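Local coordinates for protein Ps01740 (Pseudomonas sp. UW4, PDB 5UIF) that belongs to the tautomerase superfamily as a homologue of cis-3-chloroacrylic acid dehalogenase and probably acts as a hydrolytic dehalogenase, at residues Leu2-Thr7 and Leu42-Glu47; Ile62-Ile67 and Val99-Asp104; Gln18-Ser23 and Asp85-Val90; Thr25-Arg30 and His77-Ala82. One frame throughout, in Å; residues are numbered along the deposited sequence.

Contact 1 of 4, residues Leu2-Thr7 and Leu42-Glu47; sequences LYECQT and LFKELE
Leu2-Thr7 and Leu42-Glu47 run side by side as parallel strands, pairing Glu4 with Leu42 through Thr7 with Glu45. Five backbone hydrogen bonds join them. Tyr3 O accepts from Leu42 N (2.8 Å), and Cys5 then bonds to both sides of Phe43, through its N to Leu42 O and its O to Lys44 N. Thr7 repeats this around Glu45: its N reaches Lys44 O at 3.2 Å and its O takes Leu46 N at 2.7 Å.

One salt bridge crosses the face that carries Glu4, Gln6 and Lys44. The lysine chain bends at chi3 (-67°), which brings NZ back over the neighbouring strand to Glu4 OE1. The model places the two groups too close, so the details of this bridge are doubtful.

Apolar contacts occupy both faces. Leu2 CD1 meets Leu42 CG at 3.7 Å, the two side chains crossing at about a right angle. On the other face, Cys5 CB lies 3.6 Å from Phe43 CD2. Its SG is 5.0 Å from the Phe43 ring centroid, in an oblique sulfur-aromatic contact.

A water links Thr7 OG1 to Glu45 OE2, donating to the carboxylate at 2.9 Å.

The strands belong to a beta-alpha-beta unit whose helix, 14-32, packs on Phe43 through Leu20 and Arg17. Strand 61-68 flanks 2-7 on its other edge, and Leu42 pairs with an antiparallel strand of the second subunit.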
loop_
_atom_site.group_PDB
_atom_site.type_symbol
_atom_site.label_atom_id
_atom_site.label_comp_id
_atom_site.label_asym_id
_atom_site.label_seq_id
_atom_site.Cartn_x
_atom_site.Cartn_y
_atom_site.Cartn_z
ATOM N N LEU A 2 2.623 -11.366 1.264
ATOM C CA LEU A 2 2.771 -10.245 2.184
ATOM C C LEU A 2 1.425 -9.807 2.753
ATOM O O LEU A 2 0.454 -9.643 2.015
ATOM C CB LEU A 2 3.450 -9.066 1.483
ATOM C CG LEU A 2 3.552 -7.771 2.290
ATOM C CD1 LEU A 2 4.355 -7.991 3.565
ATOM C CD2 LEU A 2 4.160 -6.658 1.452
ATOM N N TYR A 3 1.376 -9.625 4.068
ATOM C CA TYR A 3 0.174 -9.134 4.735
ATOM C C TYR A 3 0.480 -7.867 5.525
ATOM O O TYR A 3 1.440 -7.822 6.293
ATOM C CB TYR A 3 -0.408 -10.205 5.660
ATOM C CG TYR A 3 -1.053 -11.364 4.933
ATOM C CD1 TYR A 3 -0.299 -12.451 4.510
ATOM C CD2 TYR A 3 -2.418 -11.374 4.676
ATOM C CE1 TYR A 3 -0.886 -13.513 3.848
ATOM C CE2 TYR A 3 -3.013 -12.430 4.014
ATOM C CZ TYR A 3 -2.244 -13.497 3.602
ATOM O OH TYR A 3 -2.835 -14.552 2.944
ATOM N N GLU A 4 -0.339 -6.838 5.332
ATOM C CA GLU A 4 -0.131 -5.558 6.000
ATOM C C GLU A 4 -1.341 -5.166 6.841
ATOM O O GLU A 4 -2.475 -5.203 6.366
ATOM C CB GLU A 4 0.173 -4.464 4.975
ATOM C CG GLU A 4 1.395 -4.746 4.116
ATOM C CD GLU A 4 1.600 -3.707 3.031
ATOM O OE1 GLU A 4 2.118 -2.614 3.342
ATOM O OE2 GLU A 4 1.246 -3.984 1.866
ATOM N N CYS A 5 -1.091 -4.786 8.091
ATOM C CA CYS A 5 -2.161 -4.397 9.003
ATOM C C CYS A 5 -2.090 -2.912 9.344
ATOM O O CYS A 5 -1.089 -2.435 9.878
ATOM C CB CYS A 5 -2.101 -5.232 10.283
ATOM S SG CYS A 5 -3.492 -4.975 11.410
ATOM N N GLN A 6 -3.160 -2.185 9.032
ATOM C CA GLN A 6 -3.223 -0.755 9.308
ATOM C C GLN A 6 -4.310 -0.428 10.324
ATOM O O GLN A 6 -5.498 -0.580 10.045
ATOM C CB GLN A 6 -3.467 0.031 8.019
ATOM C CG GLN A 6 -2.241 0.185 7.138
ATOM C CD GLN A 6 -2.515 1.027 5.908
ATOM O OE1 GLN A 6 -3.667 1.238 5.530
ATOM N NE2 GLN A 6 -1.453 1.514 5.277
ATOM N N THR A 7 -3.896 0.019 11.506
ATOM C CA THR A 7 -4.835 0.414 12.550
ATOM C C THR A 7 -4.475 1.781 13.113
ATOM O O THR A 7 -3.404 2.317 12.830
ATOM C CB THR A 7 -4.870 -0.606 13.707
ATOM O OG1 THR A 7 -3.591 -0.643 14.354
ATOM C CG2 THR A 7 -5.216 -1.995 13.195
ATOM N N LEU A 42 3.416 -7.275 8.243
ATOM C CA LEU A 42 3.825 -5.938 8.660
ATOM C C LEU A 42 2.707 -5.221 9.411
ATOM O O LEU A 42 1.528 -5.409 9.117
ATOM C CB LEU A 42 4.250 -5.108 7.448
ATOM C CG LEU A 42 5.152 -5.792 6.419
ATOM C CD1 LEU A 42 5.456 -4.842 5.271
ATOM C CD2 LEU A 42 6.437 -6.295 7.062
ATOM N N PHE A 43 3.087 -4.394 10.381
ATOM C CA PHE A 43 2.117 -3.622 11.150
ATOM C C PHE A 43 2.409 -2.129 11.071
ATOM O O PHE A 43 3.505 -1.679 11.404
ATOM C CB PHE A 43 2.101 -4.079 12.610
ATOM C CG PHE A 43 1.513 -5.445 12.811
ATOM C CD1 PHE A 43 2.319 -6.572 12.780
ATOM C CD2 PHE A 43 0.156 -5.604 13.030
ATOM C CE1 PHE A 43 1.779 -7.830 12.963
ATOM C CE2 PHE A 43 -0.390 -6.859 13.215
ATOM C CZ PHE A 43 0.423 -7.974 13.182
ATOM N N LYS A 44 1.416 -1.366 10.627
ATOM C CA LYS A 44 1.544 0.080 10.514
ATOM C C LYS A 44 0.435 0.782 11.287
ATOM O O LYS A 44 -0.724 0.368 11.239
ATOM C CB LYS A 44 1.518 0.506 9.045
ATOM C CG LYS A 44 2.797 0.186 8.292
ATOM C CD LYS A 44 2.565 0.126 6.793
ATOM C CE LYS A 44 1.687 -1.059 6.424
ATOM N NZ LYS A 44 1.360 -1.078 4.973
ATOM N N GLU A 45 0.794 1.843 12.002
ATOM C CA GLU A 45 -0.179 2.593 12.786
ATOM C C GLU A 45 -0.496 3.946 12.159
ATOM O O GLU A 45 0.373 4.595 11.579
ATOM C CB GLU A 45 0.320 2.790 14.219
ATOM C CG GLU A 45 0.282 1.532 15.066
ATOM C CD GLU A 45 0.582 1.804 16.527
ATOM O OE1 GLU A 45 1.166 2.867 16.827
ATOM O OE2 GLU A 45 0.228 0.959 17.376
ATOM N N LEU A 46 -1.753 4.358 12.282
ATOM C CA LEU A 46 -2.193 5.653 11.783
ATOM C C LEU A 46 -2.319 6.647 12.930
ATOM O O LEU A 46 -2.733 6.285 14.031
ATOM C CB LEU A 46 -3.531 5.522 11.052
ATOM C CG LEU A 46 -3.558 4.589 9.840
ATOM C CD1 LEU A 46 -4.988 4.340 9.389
ATOM C CD2 LEU A 46 -2.733 5.169 8.706
ATOM N N GLU A 47 -1.954 7.898 12.670
ATOM C CA GLU A 47 -2.100 8.953 13.664
ATOM C C GLU A 47 -3.575 9.200 13.955
ATOM O O GLU A 47 -4.405 9.137 13.050
ATOM C CB GLU A 47 -1.430 10.243 13.186
ATOM C CG GLU A 47 0.079 10.142 13.045
ATOM C CD GLU A 47 0.774 9.934 14.376
ATOM O OE1 GLU A 47 0.292 10.481 15.392
ATOM O OE2 GLU A 47 1.799 9.222 14.409
HETATM O O HOH W 1 -1.907 -0.649 16.237
HETATM O O HOH W 2 -1.303 -2.253 13.321
#

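Contact 2 of 4, residues Ile62-Ile67 and Val99-Asp104; sequences IIRGQI and VVAVVD
The carboxylate of Asp104 is the flat side-chain group that touches across this contact, and it does so through one oxygen. OD1 lies 3.7 Å from Ile67 CG1, with Ile67 CD1 a little farther off. Gln66 has a flat amide too, but its aliphatic CG does the touching, 3.7 Å from Val103 CG2. These two side chains lie side by side and point the same way.

Ile67 is the busiest side chain. Its CG1 sits between the backbone N and carbonyl carbon (chi1 72°), next to Asp104. CD1 reaches Val102 CG1 at 3.7 Å, and CG2 is close to the same methyl.

The backbones are the parallel strands of a beta-alpha-beta unit, connected by helix 73-91 and held by five hydrogen bonds. Ile63 gives its N to Val99 O (2.8 Å) and takes Ala101 N on its O. Gly65 gives its N to Ala101 O (2.7 Å) and takes Val103 N. Ile67 N closes the series on Val103 O at 3.1 Å.

Backbone bonds and aliphatic packing thus carry the contact, while the charged ends bond elsewhere. Asp104 forms a salt bridge with Arg76, and Arg64 forms one with Glu4 of the third subunit. The face with Ile63, Val100 and Val102 packs apolar groups under the helix, with Asp104 at its end. The face with Arg64 and Gln66 mixes polar and aliphatic groups and meets neighbouring subunits.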
loop_
_atom_site.group_PDB
_atom_site.type_symbol
_atom_site.label_atom_id
_atom_site.label_comp_id
_atom_site.label_asym_id
_atom_site.label_seq_id
_atom_site.Cartn_x
_atom_site.Cartn_y
_atom_site.Cartn_z
ATOM N N ILE A 62 -7.620 -2.119 8.641
ATOM C CA ILE A 62 -7.436 -2.603 7.279
ATOM C C ILE A 62 -6.296 -3.611 7.190
ATOM O O ILE A 62 -5.139 -3.285 7.461
ATOM C CB ILE A 62 -7.162 -1.445 6.295
ATOM C CG1 ILE A 62 -8.397 -0.549 6.157
ATOM C CG2 ILE A 62 -6.763 -1.988 4.933
ATOM C CD1 ILE A 62 -8.482 0.567 7.181
ATOM N N ILE A 63 -6.635 -4.839 6.814
ATOM C CA ILE A 63 -5.638 -5.880 6.608
ATOM C C ILE A 63 -5.626 -6.311 5.148
ATOM O O ILE A 63 -6.586 -6.906 4.660
ATOM C CB ILE A 63 -5.899 -7.107 7.501
ATOM C CG1 ILE A 63 -5.893 -6.707 8.978
ATOM C CG2 ILE A 63 -4.863 -8.189 7.232
ATOM C CD1 ILE A 63 -6.206 -7.848 9.920
ATOM N N ARG A 64 -4.539 -6.001 4.450
ATOM C CA ARG A 64 -4.421 -6.343 3.039
ATOM C C ARG A 64 -3.335 -7.388 2.811
ATOM O O ARG A 64 -2.248 -7.306 3.384
ATOM C CB ARG A 64 -4.133 -5.092 2.209
ATOM C CG ARG A 64 -5.284 -4.100 2.179
ATOM C CD ARG A 64 -4.955 -2.893 1.319
ATOM N NE ARG A 64 -3.871 -2.097 1.885
ATOM C CZ ARG A 64 -3.368 -1.009 1.312
ATOM N NH1 ARG A 64 -3.852 -0.585 0.154
ATOM N NH2 ARG A 64 -2.382 -0.344 1.898
ATOM N N GLY A 65 -3.639 -8.372 1.970
ATOM C CA GLY A 65 -2.707 -9.445 1.686
ATOM C C GLY A 65 -2.495 -9.670 0.203
ATOM O O GLY A 65 -3.452 -9.812 -0.557
ATOM N N GLN A 66 -1.234 -9.698 -0.211
ATOM C CA GLN A 66 -0.888 -9.965 -1.602
ATOM C C GLN A 66 -0.318 -11.372 -1.744
ATOM O O GLN A 66 0.804 -11.640 -1.318
ATOM C CB GLN A 66 0.111 -8.928 -2.118
ATOM C CG GLN A 66 -0.467 -7.528 -2.263
ATOM C CD GLN A 66 0.540 -6.531 -2.802
ATOM O OE1 GLN A 66 1.630 -6.371 -2.253
ATOM N NE2 GLN A 66 0.179 -5.854 -3.887
ATOM N N ILE A 67 -1.099 -12.267 -2.342
ATOM C CA ILE A 67 -0.700 -13.665 -2.466
ATOM C C ILE A 67 -0.453 -14.071 -3.911
ATOM O O ILE A 67 -0.734 -13.318 -4.845
ATOM C CB ILE A 67 -1.763 -14.610 -1.873
ATOM C CG1 ILE A 67 -2.997 -14.657 -2.776
ATOM C CG2 ILE A 67 -2.130 -14.180 -0.460
ATOM C CD1 ILE A 67 -4.008 -15.708 -2.376
ATOM N N VAL A 99 -11.764 -4.375 7.726
ATOM C CA VAL A 99 -11.740 -4.686 6.301
ATOM C C VAL A 99 -10.534 -5.548 5.943
ATOM O O VAL A 99 -9.394 -5.191 6.240
ATOM C CB VAL A 99 -11.715 -3.405 5.442
ATOM C CG1 VAL A 99 -11.574 -3.753 3.968
ATOM C CG2 VAL A 99 -12.970 -2.578 5.683
ATOM N N VAL A 100 -10.791 -6.687 5.308
ATOM C CA VAL A 100 -9.727 -7.591 4.889
ATOM C C VAL A 100 -9.780 -7.821 3.381
ATOM O O VAL A 100 -10.846 -8.086 2.824
ATOM C CB VAL A 100 -9.813 -8.949 5.618
ATOM C CG1 VAL A 100 -8.661 -9.853 5.202
ATOM C CG2 VAL A 100 -9.815 -8.744 7.124
ATOM N N ALA A 101 -8.629 -7.716 2.726
ATOM C CA ALA A 101 -8.547 -7.913 1.282
ATOM C C ALA A 101 -7.368 -8.804 0.902
ATOM O O ALA A 101 -6.237 -8.573 1.330
ATOM C CB ALA A 101 -8.446 -6.572 0.571
ATOM N N VAL A 102 -7.642 -9.827 0.098
ATOM C CA VAL A 102 -6.605 -10.733 -0.381
ATOM C C VAL A 102 -6.566 -10.729 -1.906
ATOM O O VAL A 102 -7.405 -11.350 -2.560
ATOM C CB VAL A 102 -6.828 -12.173 0.125
ATOM C CG1 VAL A 102 -5.743 -13.097 -0.405
ATOM C CG2 VAL A 102 -6.858 -12.203 1.645
ATOM N N VAL A 103 -5.589 -10.026 -2.470
ATOM C CA VAL A 103 -5.498 -9.877 -3.919
ATOM C C VAL A 103 -4.483 -10.834 -4.542
ATOM O O VAL A 103 -3.507 -11.232 -3.903
ATOM C CB VAL A 103 -5.128 -8.433 -4.311
ATOM C CG1 VAL A 103 -6.232 -7.473 -3.892
ATOM C CG2 VAL A 103 -3.803 -8.034 -3.684
ATOM N N ASP A 104 -4.727 -11.202 -5.795
ATOM C CA ASP A 104 -3.831 -12.088 -6.527
ATOM C C ASP A 104 -2.685 -11.320 -7.169
ATOM O O ASP A 104 -2.894 -10.289 -7.807
ATOM C CB ASP A 104 -4.595 -12.864 -7.603
ATOM C CG ASP A 104 -5.347 -14.053 -7.041
ATOM O OD1 ASP A 104 -4.983 -14.523 -5.943
ATOM O OD2 ASP A 104 -6.299 -14.521 -7.701
#

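Contact 3 of 4, residues Gln18-Ser23 and Asp85-Val90; sequences QSLAES and DVYMAV
Leu20 divides its two methyls among three residues of the facing helix. CD2 meets Val86 CG1 at 3.8 Å and Val90 CG2 at 3.9 Å, so it fits between side chains one helical turn apart. CD1 approaches the Tyr87 ring obliquely, 3.9 Å from its CD1 atom. Leu20 and Val86 slide past each other in opposite directions, whereas Leu20 crosses Tyr87 and Val90 at a slant.

Ser23 adds the other part of the first shell. Its OG is anti to the backbone N (chi1 178°), which carries the hydroxyl out to Val86. There it lies 3.3 Å from Val86 CG1 and equally far from Val86 CG2. The contact is packing, and no hydrogen bond joins the two segments.

Behind this shell the helices hold the side chains in place. Ser23 N bonds to Ser19 O, and Val90 N to Val86 O at 2.9 Å, which fixes the spacing of the two valines that receive Leu20. On the flank away from the partner helix, Gln18 NE2 donates to Glu22 OE2 at 3.2 Å. The amide reaches that oxygen from above the carboxylate plane.

The two segments run antiparallel, with axes 10.6 Å apart and 163° between their directions. A further tie comes from Gln16, whose NE2 bonds to Val90 O. Beneath the helices lies the four-stranded sheet, where Tyr87 rests on Ala61 and Ile63 of strand 61-68. On the outer flank, Phe52 of the second subunit packs against Gln18 and Ala21 of helix 14-32.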
loop_
_atom_site.group_PDB
_atom_site.type_symbol
_atom_site.label_atom_id
_atom_site.label_comp_id
_atom_site.label_asym_id
_atom_site.label_seq_id
_atom_site.Cartn_x
_atom_site.Cartn_y
_atom_site.Cartn_z
ATOM N N GLN A 18 2.118 -10.116 17.836
ATOM C CA GLN A 18 2.741 -11.433 17.806
ATOM C C GLN A 18 1.703 -12.509 17.509
ATOM O O GLN A 18 1.933 -13.399 16.690
ATOM C CB GLN A 18 3.440 -11.729 19.135
ATOM C CG GLN A 18 4.121 -13.087 19.191
ATOM C CD GLN A 18 5.317 -13.181 18.264
ATOM O OE1 GLN A 18 6.025 -12.198 18.044
ATOM N NE2 GLN A 18 5.548 -14.366 17.713
ATOM N N SER A 19 0.559 -12.415 18.177
ATOM C CA SER A 19 -0.525 -13.375 17.997
ATOM C C SER A 19 -1.083 -13.330 16.579
ATOM O O SER A 19 -1.270 -14.367 15.945
ATOM C CB SER A 19 -1.644 -13.112 19.006
ATOM O OG SER A 19 -1.174 -13.241 20.336
ATOM N N LEU A 20 -1.344 -12.122 16.088
ATOM C CA LEU A 20 -1.913 -11.941 14.757
ATOM C C LEU A 20 -0.954 -12.397 13.662
ATOM O O LEU A 20 -1.377 -12.967 12.659
ATOM C CB LEU A 20 -2.303 -10.477 14.540
ATOM C CG LEU A 20 -3.510 -9.984 15.342
ATOM C CD1 LEU A 20 -3.666 -8.476 15.215
ATOM C CD2 LEU A 20 -4.778 -10.697 14.897
ATOM N N ALA A 21 0.338 -12.147 13.860
ATOM C CA ALA A 21 1.350 -12.553 12.890
ATOM C C ALA A 21 1.441 -14.074 12.797
ATOM O O ALA A 21 1.541 -14.632 11.705
ATOM C CB ALA A 21 2.701 -11.964 13.254
ATOM N N GLU A 22 1.407 -14.735 13.950
ATOM C CA GLU A 22 1.436 -16.192 14.000
ATOM C C GLU A 22 0.160 -16.784 13.415
ATOM O O GLU A 22 0.195 -17.803 12.725
ATOM C CB GLU A 22 1.628 -16.680 15.438
ATOM C CG GLU A 22 3.007 -16.415 16.018
ATOM C CD GLU A 22 3.131 -16.885 17.455
ATOM O OE1 GLU A 22 2.107 -16.894 18.169
ATOM O OE2 GLU A 22 4.252 -17.248 17.870
ATOM N N SER A 23 -0.967 -16.137 13.697
ATOM C CA SER A 23 -2.265 -16.608 13.230
ATOM C C SER A 23 -2.386 -16.498 11.714
ATOM O O SER A 23 -2.756 -17.462 11.046
ATOM C CB SER A 23 -3.393 -15.827 13.906
ATOM O OG SER A 23 -4.659 -16.250 13.430
ATOM N N ASP A 85 -12.209 -13.259 11.413
ATOM C CA ASP A 85 -12.668 -13.847 12.669
ATOM C C ASP A 85 -11.616 -13.717 13.764
ATOM O O ASP A 85 -11.936 -13.419 14.915
ATOM C CB ASP A 85 -13.030 -15.321 12.473
ATOM C CG ASP A 85 -14.370 -15.508 11.790
ATOM O OD1 ASP A 85 -15.230 -14.609 11.904
ATOM O OD2 ASP A 85 -14.565 -16.558 11.140
ATOM N N VAL A 86 -10.359 -13.943 13.393
ATOM C CA VAL A 86 -9.252 -13.881 14.338
ATOM C C VAL A 86 -9.036 -12.465 14.868
ATOM O O VAL A 86 -8.894 -12.266 16.075
ATOM C CB VAL A 86 -7.944 -14.399 13.698
ATOM C CG1 VAL A 86 -6.727 -13.881 14.452
ATOM C CG2 VAL A 86 -7.945 -15.921 13.648
ATOM N N TYR A 87 -9.026 -11.485 13.969
ATOM C CA TYR A 87 -8.778 -10.102 14.366
ATOM C C TYR A 87 -9.852 -9.583 15.319
ATOM O O TYR A 87 -9.551 -8.864 16.271
ATOM C CB TYR A 87 -8.690 -9.185 13.143
ATOM C CG TYR A 87 -8.368 -7.754 13.510
ATOM C CD1 TYR A 87 -7.054 -7.340 13.683
ATOM C CD2 TYR A 87 -9.380 -6.819 13.702
ATOM C CE1 TYR A 87 -6.755 -6.035 14.028
ATOM C CE2 TYR A 87 -9.091 -5.515 14.049
ATOM C CZ TYR A 87 -7.777 -5.127 14.209
ATOM O OH TYR A 87 -7.487 -3.827 14.553
ATOM N N MET A 88 -11.104 -9.941 15.054
ATOM C CA MET A 88 -12.210 -9.514 15.903
ATOM C C MET A 88 -12.132 -10.169 17.277
ATOM O O MET A 88 -12.590 -9.607 18.269
ATOM C CB MET A 88 -13.553 -9.837 15.245
ATOM C CG MET A 88 -13.870 -8.991 14.024
ATOM S SD MET A 88 -15.477 -9.398 13.319
ATOM C CE MET A 88 -16.547 -9.108 14.727
ATOM N N ALA A 89 -11.552 -11.363 17.327
ATOM C CA ALA A 89 -11.422 -12.097 18.580
ATOM C C ALA A 89 -10.249 -11.578 19.405
ATOM O O ALA A 89 -10.305 -11.548 20.634
ATOM C CB ALA A 89 -11.261 -13.579 18.308
ATOM N N VAL A 90 -9.186 -11.174 18.718
ATOM C CA VAL A 90 -7.988 -10.670 19.377
ATOM C C VAL A 90 -8.198 -9.246 19.888
ATOM O O VAL A 90 -7.751 -8.893 20.981
ATOM C CB VAL A 90 -6.772 -10.707 18.421
ATOM C CG1 VAL A 90 -5.599 -9.919 18.992
ATOM C CG2 VAL A 90 -6.369 -12.145 18.130
#

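Contact 4 of 4, residues Thr25-Arg30 and His77-Ala82; sequences TSIHTR and HAILRA
Ile27 and Ala82 make the tight part of this helix pair. Ala82 CB fits against the branched end of Ile27, 3.6 Å from CD1 and 3.7 Å from CG2. CG1 of Ile27 is anti to the carbonyl carbon and CG2 anti to the backbone N (chi1 -65°), and both branches thereby reach the alanine methyl. CG2 also lies 4.1 Å from Ile79 CA. This is the place where the backbones come nearest, with the CA atoms of Ile27 and Ile79 6.4 Å apart.

Contacts are looser to either side of Ile27. Ile79 CD1 approaches the His28 ring obliquely, 4.4 Å from ND1. That nitrogen has a hydrogen bond to Tyr3 OH, which ties the buried imidazole to the sheet.

Arg30 is exposed to solvent and borders the contact. Ala82 CB sits at the edge of its guanidinium, near the plane and 4.3 Å from NH2. One face of the same group lies over Ile27 CA, within its own helix. Its NE and NH2 find hydrogen-bond partners just beyond the segments. No hydrogen bond or salt bridge crosses between the two segments.

The helices are antiparallel at 167°, with axes 9.8 Å apart. Ile79 and Leu80 turn to strand 98-105, both touching Val102. Thus helices 14-32 and 73-91 lie together on one side of the sheet, and His77 and Arg81 meet Met111 of the third subunit.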
loop_
_atom_site.group_PDB
_atom_site.type_symbol
_atom_site.label_atom_id
_atom_site.label_comp_id
_atom_site.label_asym_id
_atom_site.label_seq_id
_atom_site.Cartn_x
_atom_site.Cartn_y
_atom_site.Cartn_z
ATOM N N THR A 25 -0.014 -16.231 9.500
ATOM C CA THR A 25 0.952 -17.138 8.891
ATOM C C THR A 25 0.402 -18.558 8.811
ATOM O O THR A 25 0.481 -19.205 7.768
ATOM C CB THR A 25 2.279 -17.155 9.673
ATOM O OG1 THR A 25 2.763 -15.815 9.829
ATOM C CG2 THR A 25 3.324 -17.987 8.940
ATOM N N SER A 26 -0.164 -19.034 9.917
ATOM C CA SER A 26 -0.740 -20.373 9.978
ATOM C C SER A 26 -1.894 -20.544 8.993
ATOM O O SER A 26 -2.018 -21.581 8.341
ATOM C CB SER A 26 -1.220 -20.680 11.396
ATOM O OG SER A 26 -1.839 -21.952 11.459
ATOM N N ILE A 27 -2.735 -19.520 8.894
ATOM C CA ILE A 27 -3.886 -19.546 7.999
ATOM C C ILE A 27 -3.450 -19.602 6.537
ATOM O O ILE A 27 -4.029 -20.338 5.735
ATOM C CB ILE A 27 -4.791 -18.317 8.225
ATOM C CG1 ILE A 27 -5.402 -18.362 9.626
ATOM C CG2 ILE A 27 -5.893 -18.256 7.178
ATOM C CD1 ILE A 27 -6.002 -17.048 10.074
ATOM N N HIS A 28 -2.419 -18.835 6.195
ATOM C CA HIS A 28 -1.929 -18.787 4.822
ATOM C C HIS A 28 -1.224 -20.077 4.407
ATOM O O HIS A 28 -1.480 -20.609 3.326
ATOM C CB HIS A 28 -0.980 -17.604 4.630
ATOM C CG HIS A 28 -0.444 -17.486 3.236
ATOM N ND1 HIS A 28 -1.097 -16.786 2.246
ATOM C CD2 HIS A 28 0.676 -17.991 2.665
ATOM C CE1 HIS A 28 -0.400 -16.859 1.125
ATOM N NE2 HIS A 28 0.678 -17.585 1.352
ATOM N N THR A 29 -0.333 -20.570 5.264
ATOM C CA THR A 29 0.442 -21.771 4.967
ATOM C C THR A 29 -0.445 -23.002 4.801
ATOM O O THR A 29 -0.077 -23.955 4.116
ATOM C CB THR A 29 1.483 -22.059 6.068
ATOM O OG1 THR A 29 0.821 -22.173 7.335
ATOM C CG2 THR A 29 2.517 -20.946 6.136
ATOM N N ARG A 30 -1.614 -22.973 5.432
ATOM C CA ARG A 30 -2.546 -24.092 5.376
ATOM C C ARG A 30 -3.377 -24.081 4.097
ATOM O O ARG A 30 -3.472 -25.090 3.397
ATOM C CB ARG A 30 -3.470 -24.068 6.592
ATOM C CG ARG A 30 -4.603 -25.076 6.529
ATOM C CD ARG A 30 -5.643 -24.787 7.594
ATOM N NE ARG A 30 -6.378 -23.559 7.314
ATOM C CZ ARG A 30 -6.722 -22.666 8.237
ATOM N NH1 ARG A 30 -6.395 -22.861 9.507
ATOM N NH2 ARG A 30 -7.392 -21.576 7.890
ATOM N N HIS A 77 -11.417 -17.059 -0.069
ATOM C CA HIS A 77 -12.498 -16.797 0.877
ATOM C C HIS A 77 -12.189 -17.371 2.255
ATOM O O HIS A 77 -12.494 -16.752 3.277
ATOM C CB HIS A 77 -13.814 -17.377 0.354
ATOM C CG HIS A 77 -14.946 -17.280 1.328
ATOM N ND1 HIS A 77 -15.673 -16.123 1.513
ATOM C CD2 HIS A 77 -15.475 -18.195 2.175
ATOM C CE1 HIS A 77 -16.601 -16.331 2.430
ATOM N NE2 HIS A 77 -16.502 -17.580 2.848
ATOM N N ALA A 78 -11.583 -18.554 2.273
ATOM C CA ALA A 78 -11.202 -19.204 3.521
ATOM C C ALA A 78 -10.163 -18.373 4.265
ATOM O O ALA A 78 -10.181 -18.292 5.493
ATOM C CB ALA A 78 -10.672 -20.603 3.251
ATOM N N ILE A 79 -9.259 -17.755 3.512
ATOM C CA ILE A 79 -8.247 -16.884 4.092
ATOM C C ILE A 79 -8.889 -15.605 4.622
ATOM O O ILE A 79 -8.587 -15.164 5.731
ATOM C CB ILE A 79 -7.153 -16.524 3.069
ATOM C CG1 ILE A 79 -6.465 -17.792 2.561
ATOM C CG2 ILE A 79 -6.132 -15.582 3.686
ATOM C CD1 ILE A 79 -5.410 -17.536 1.508
ATOM N N LEU A 80 -9.779 -15.021 3.823
ATOM C CA LEU A 80 -10.499 -13.810 4.209
ATOM C C LEU A 80 -11.269 -13.995 5.511
ATOM O O LEU A 80 -11.159 -13.181 6.430
ATOM C CB LEU A 80 -11.466 -13.387 3.100
ATOM C CG LEU A 80 -10.886 -12.683 1.873
ATOM C CD1 LEU A 80 -11.934 -12.578 0.780
ATOM C CD2 LEU A 80 -10.379 -11.304 2.253
ATOM N N ARG A 81 -12.045 -15.072 5.577
ATOM C CA ARG A 81 -12.893 -15.360 6.730
ATOM C C ARG A 81 -12.096 -15.567 8.011
ATOM O O ARG A 81 -12.415 -14.991 9.053
ATOM C CB ARG A 81 -13.748 -16.598 6.456
ATOM C CG ARG A 81 -15.224 -16.299 6.288
ATOM C CD ARG A 81 -15.826 -15.820 7.597
ATOM N NE ARG A 81 -17.109 -15.159 7.392
ATOM C CZ ARG A 81 -17.297 -13.848 7.488
ATOM N NH1 ARG A 81 -16.281 -13.054 7.797
ATOM N NH2 ARG A 81 -18.500 -13.331 7.280
ATOM N N ALA A 82 -11.062 -16.396 7.924
ATOM C CA ALA A 82 -10.261 -16.761 9.086
ATOM C C ALA A 82 -9.554 -15.554 9.694
ATOM O O ALA A 82 -9.561 -15.372 10.910
ATOM C CB ALA A 82 -9.249 -17.832 8.708
#

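Contacts 1 and 2 hold strand pairs of one four-stranded sheet, and contacts 3 and 4 join the same two helices that cover it. The strand contacts rest on backbone hydrogen bonds; the helix contacts are packing alone. Contacts 1 and 4 are the more buried, while 2 and 3 are partly buried. The sheet contacts meet in the middle, where Glu4 N bonds to Arg64 O and Gln6 N to Ile62 O. Each joins the two strands of one beta-alpha-beta unit. Contact 4 is nested in the loop closed by contact 3. Glu4, Lys44 and Arg64 share the sheet face away from the helices with aliphatic residues like Leu42 and Ile62; between sheet and helices packing is largely apolar.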